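Local coordinates for protein UDP-galactopyranose mutase (Deinococcus radiodurans, PDB 3HDQ) that probably interconverts UDP-galactopyranose and UDP-galactofuranose as an FAD-dependent mutase, and is captured here in its oxidized form with substrate bound, at residues 182-187 with 333-338. Residues are numbered along the deposited sequence; the frame is centred on the assembly and turned at random.
Sequences KQWGLD and PYYPVP. With GDU (galactose-uridine-5'-diphosphate), chain K.
Y335 meets Q183 and W184 at the UDP-galactopyranose site, where the C-terminal end of helix 159-184 comes up against the end of strand 320-336. That strand is distorted just here by a classic beta bulge, Y334 and Y335 both lying opposite R275 of strand 274-284; NE of R275 also hydrogen-bonds to the carbonyl O of Q183. From the bulge the Y335 side chain reaches the substrate and also lies close to FAD; its OH donates to O1B of the galactose-side phosphate (2.8 Å). NE2 of Q183 points at one face of the Y335 ring, toward the rim, 3.3 Å from CZ of Y335, the amide plane standing steeply to the ring. A bend at chi2 (60°) brings the Q183 amide there, while CG of the same chain rests on a face of the W184 indole. The W184 and Y335 rings meet obliquely, their planes 73° apart, and CB of Y335 lies 3.9 Å from CZ3 of W184. P336 presents its carbonyl to the edge of the indole, O to W184 CZ3 being 3.2 Å. V337 then packs CG2 against W184 and CG1 against CD2 of L186 (4.0 Å), and P338 closes the row with CD near CH2 of W184. The indole that these three residues pack against grips the substrate as well: W184 NE1 donates to ribose O3D (3.0 Å) in a bent bond, the N-H...O angle being 144°.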
loop_
_atom_site.group_PDB
_atom_site.type_symbol
_atom_site.label_atom_id
_atom_site.label_comp_id
_atom_site.label_asym_id
_atom_site.label_seq_id
_atom_site.Cartn_x
_atom_site.Cartn_y
_atom_site.Cartn_z
ATOM N N LYS A 182 9.519 10.591 -31.519
ATOM C CA LYS A 182 8.307 10.635 -30.701
ATOM C C LYS A 182 8.627 10.628 -29.191
ATOM O O LYS A 182 8.090 11.436 -28.435
ATOM C CB LYS A 182 7.363 9.494 -31.082
ATOM C CG LYS A 182 5.971 9.610 -30.492
ATOM C CD LYS A 182 4.958 8.723 -31.238
ATOM C CE LYS A 182 5.290 7.243 -31.115
ATOM N NZ LYS A 182 4.282 6.399 -31.821
ATOM N N GLN A 183 9.524 9.737 -28.777
ATOM C CA GLN A 183 9.924 9.604 -27.377
ATOM C C GLN A 183 10.634 10.834 -26.798
ATOM O O GLN A 183 10.335 11.254 -25.681
ATOM C CB GLN A 183 10.801 8.356 -27.186
ATOM C CG GLN A 183 11.459 8.226 -25.804
ATOM C CD GLN A 183 10.457 8.145 -24.649
ATOM O OE1 GLN A 183 9.248 8.111 -24.854
ATOM N NE2 GLN A 183 10.969 8.104 -23.431
ATOM N N TRP A 184 11.565 11.410 -27.548
ATOM C CA TRP A 184 12.401 12.492 -27.009
ATOM C C TRP A 184 12.028 13.888 -27.489
ATOM O O TRP A 184 12.382 14.889 -26.860
ATOM C CB TRP A 184 13.858 12.233 -27.344
ATOM C CG TRP A 184 14.327 10.955 -26.794
ATOM C CD1 TRP A 184 14.348 9.748 -27.426
ATOM C CD2 TRP A 184 14.830 10.731 -25.478
ATOM N NE1 TRP A 184 14.846 8.784 -26.589
ATOM C CE2 TRP A 184 15.148 9.360 -25.383
ATOM C CE3 TRP A 184 15.042 11.555 -24.368
ATOM C CZ2 TRP A 184 15.679 8.795 -24.225
ATOM C CZ3 TRP A 184 15.565 10.989 -23.212
ATOM C CH2 TRP A 184 15.879 9.626 -23.154
ATOM N N GLY A 185 11.317 13.959 -28.605
ATOM C CA GLY A 185 11.046 15.240 -29.224
ATOM C C GLY A 185 12.305 15.727 -29.910
ATOM O O GLY A 185 12.411 16.899 -30.252
ATOM N N LEU A 186 13.257 14.815 -30.096
ATOM C CA LEU A 186 14.496 15.081 -30.818
ATOM C C LEU A 186 14.720 14.022 -31.906
ATOM O O LEU A 186 14.304 12.874 -31.752
ATOM C CB LEU A 186 15.696 15.034 -29.858
ATOM C CG LEU A 186 16.185 16.243 -29.045
ATOM C CD1 LEU A 186 15.701 17.556 -29.656
ATOM C CD2 LEU A 186 15.782 16.146 -27.587
ATOM N N ASP A 187 15.383 14.395 -32.999
ATOM C CA ASP A 187 15.870 13.411 -33.965
ATOM C C ASP A 187 17.049 12.693 -33.321
ATOM O O ASP A 187 17.742 13.279 -32.490
ATOM C CB ASP A 187 16.325 14.091 -35.261
ATOM C CG ASP A 187 16.723 13.094 -36.345
ATOM O OD1 ASP A 187 15.835 12.658 -37.103
ATOM O OD2 ASP A 187 17.924 12.749 -36.446
ATOM N N PRO A 333 9.977 14.416 -13.841
ATOM C CA PRO A 333 11.114 14.002 -14.665
ATOM C C PRO A 333 11.320 12.496 -14.560
ATOM O O PRO A 333 11.386 11.992 -13.441
ATOM C CB PRO A 333 12.300 14.742 -14.024
ATOM C CG PRO A 333 11.905 14.929 -12.581
ATOM C CD PRO A 333 10.385 14.966 -12.532
ATOM N N TYR A 334 11.420 11.802 -15.695
ATOM C CA TYR A 334 11.664 10.355 -15.709
ATOM C C TYR A 334 12.951 9.966 -16.443
ATOM O O TYR A 334 13.552 8.941 -16.134
ATOM C CB TYR A 334 10.494 9.594 -16.343
ATOM C CG TYR A 334 9.165 9.744 -15.633
ATOM C CD1 TYR A 334 8.033 10.135 -16.328
ATOM C CD2 TYR A 334 9.042 9.492 -14.271
ATOM C CE1 TYR A 334 6.823 10.276 -15.703
ATOM C CE2 TYR A 334 7.824 9.629 -13.631
ATOM C CZ TYR A 334 6.716 10.024 -14.354
ATOM O OH TYR A 334 5.486 10.165 -13.733
ATOM N N TYR A 335 13.365 10.780 -17.412
ATOM C CA TYR A 335 14.547 10.485 -18.220
ATOM C C TYR A 335 15.477 11.690 -18.309
ATOM O O TYR A 335 15.038 12.782 -18.665
ATOM C CB TYR A 335 14.148 10.177 -19.665
ATOM C CG TYR A 335 13.227 8.995 -19.907
ATOM C CD1 TYR A 335 11.851 9.122 -19.778
ATOM C CD2 TYR A 335 13.737 7.766 -20.319
ATOM C CE1 TYR A 335 11.017 8.058 -20.019
ATOM C CE2 TYR A 335 12.906 6.695 -20.563
ATOM C CZ TYR A 335 11.548 6.846 -20.415
ATOM O OH TYR A 335 10.716 5.783 -20.653
ATOM N N PRO A 336 16.773 11.492 -18.033
ATOM C CA PRO A 336 17.719 12.509 -18.491
ATOM C C PRO A 336 17.724 12.480 -20.018
ATOM O O PRO A 336 17.303 11.474 -20.604
ATOM C CB PRO A 336 19.074 12.001 -17.974
ATOM C CG PRO A 336 18.771 10.830 -17.089
ATOM C CD PRO A 336 17.447 10.297 -17.507
ATOM N N VAL A 337 18.201 13.548 -20.650
ATOM C CA VAL A 337 18.223 13.647 -22.107
ATOM C C VAL A 337 19.669 13.711 -22.630
ATOM O O VAL A 337 20.190 14.791 -22.899
ATOM C CB VAL A 337 17.432 14.889 -22.573
ATOM C CG1 VAL A 337 17.361 14.958 -24.095
ATOM C CG2 VAL A 337 16.032 14.882 -21.961
ATOM N N PRO A 338 20.318 12.545 -22.785
ATOM C CA PRO A 338 21.742 12.532 -23.134
ATOM C C PRO A 338 22.027 13.162 -24.510
ATOM O O PRO A 338 21.633 12.626 -25.543
ATOM C CB PRO A 338 22.090 11.031 -23.121
ATOM C CG PRO A 338 20.984 10.387 -22.337
ATOM C CD PRO A 338 19.777 11.180 -22.679
HETATM N N1 GDU K . 14.236 2.688 -29.505
HETATM C C2 GDU K . 13.608 2.704 -30.586
HETATM N N3 GDU K . 12.717 2.004 -31.148
HETATM C C4 GDU K . 12.312 0.965 -30.396
HETATM C C5 GDU K . 12.945 0.783 -29.069
HETATM C C6 GDU K . 13.884 1.665 -28.673
HETATM O O2 GDU K . 13.987 3.806 -31.397
HETATM O O4 GDU K . 11.426 0.207 -30.784
HETATM C C1D GDU K . 15.207 3.670 -29.116
HETATM C C2D GDU K . 14.703 5.011 -28.531
HETATM O O2D GDU K . 15.617 6.079 -28.748
HETATM C C3D GDU K . 14.579 4.646 -27.067
HETATM C C4D GDU K . 15.914 3.924 -26.890
HETATM O O4D GDU K . 16.128 3.206 -28.110
HETATM O O3D GDU K . 14.443 5.808 -26.254
HETATM C C5D GDU K . 16.103 3.164 -25.586
HETATM O O5D GDU K . 15.093 2.140 -25.630
HETATM P PA GDU K . 14.396 1.568 -24.312
HETATM O O1A GDU K . 13.662 0.327 -24.686
HETATM O O2A GDU K . 15.457 1.230 -23.350
HETATM O O3A GDU K . 13.321 2.600 -23.761
HETATM P PB GDU K . 12.906 2.669 -22.235
HETATM O O1B GDU K . 11.930 3.786 -22.252
HETATM O O2B GDU K . 13.967 3.031 -21.264
HETATM O O3B GDU K . 12.102 1.375 -21.726
HETATM C "C1'" GDU K . 11.804 0.845 -20.419
HETATM C "C2'" GDU K . 12.999 -0.003 -19.937
HETATM C "C3'" GDU K . 13.352 -0.944 -21.113
HETATM C "C4'" GDU K . 12.184 -1.964 -21.270
HETATM C "C5'" GDU K . 10.852 -1.175 -21.398
HETATM C "C6'" GDU K . 9.585 -2.069 -21.272
HETATM O "O2'" GDU K . 14.096 0.821 -19.501
HETATM O "O3'" GDU K . 14.620 -1.582 -20.840
HETATM O "O4'" GDU K . 12.183 -2.821 -20.109
HETATM O "O5'" GDU K . 10.638 -0.003 -20.561
HETATM O "O6'" GDU K . 9.018 -2.416 -22.557
#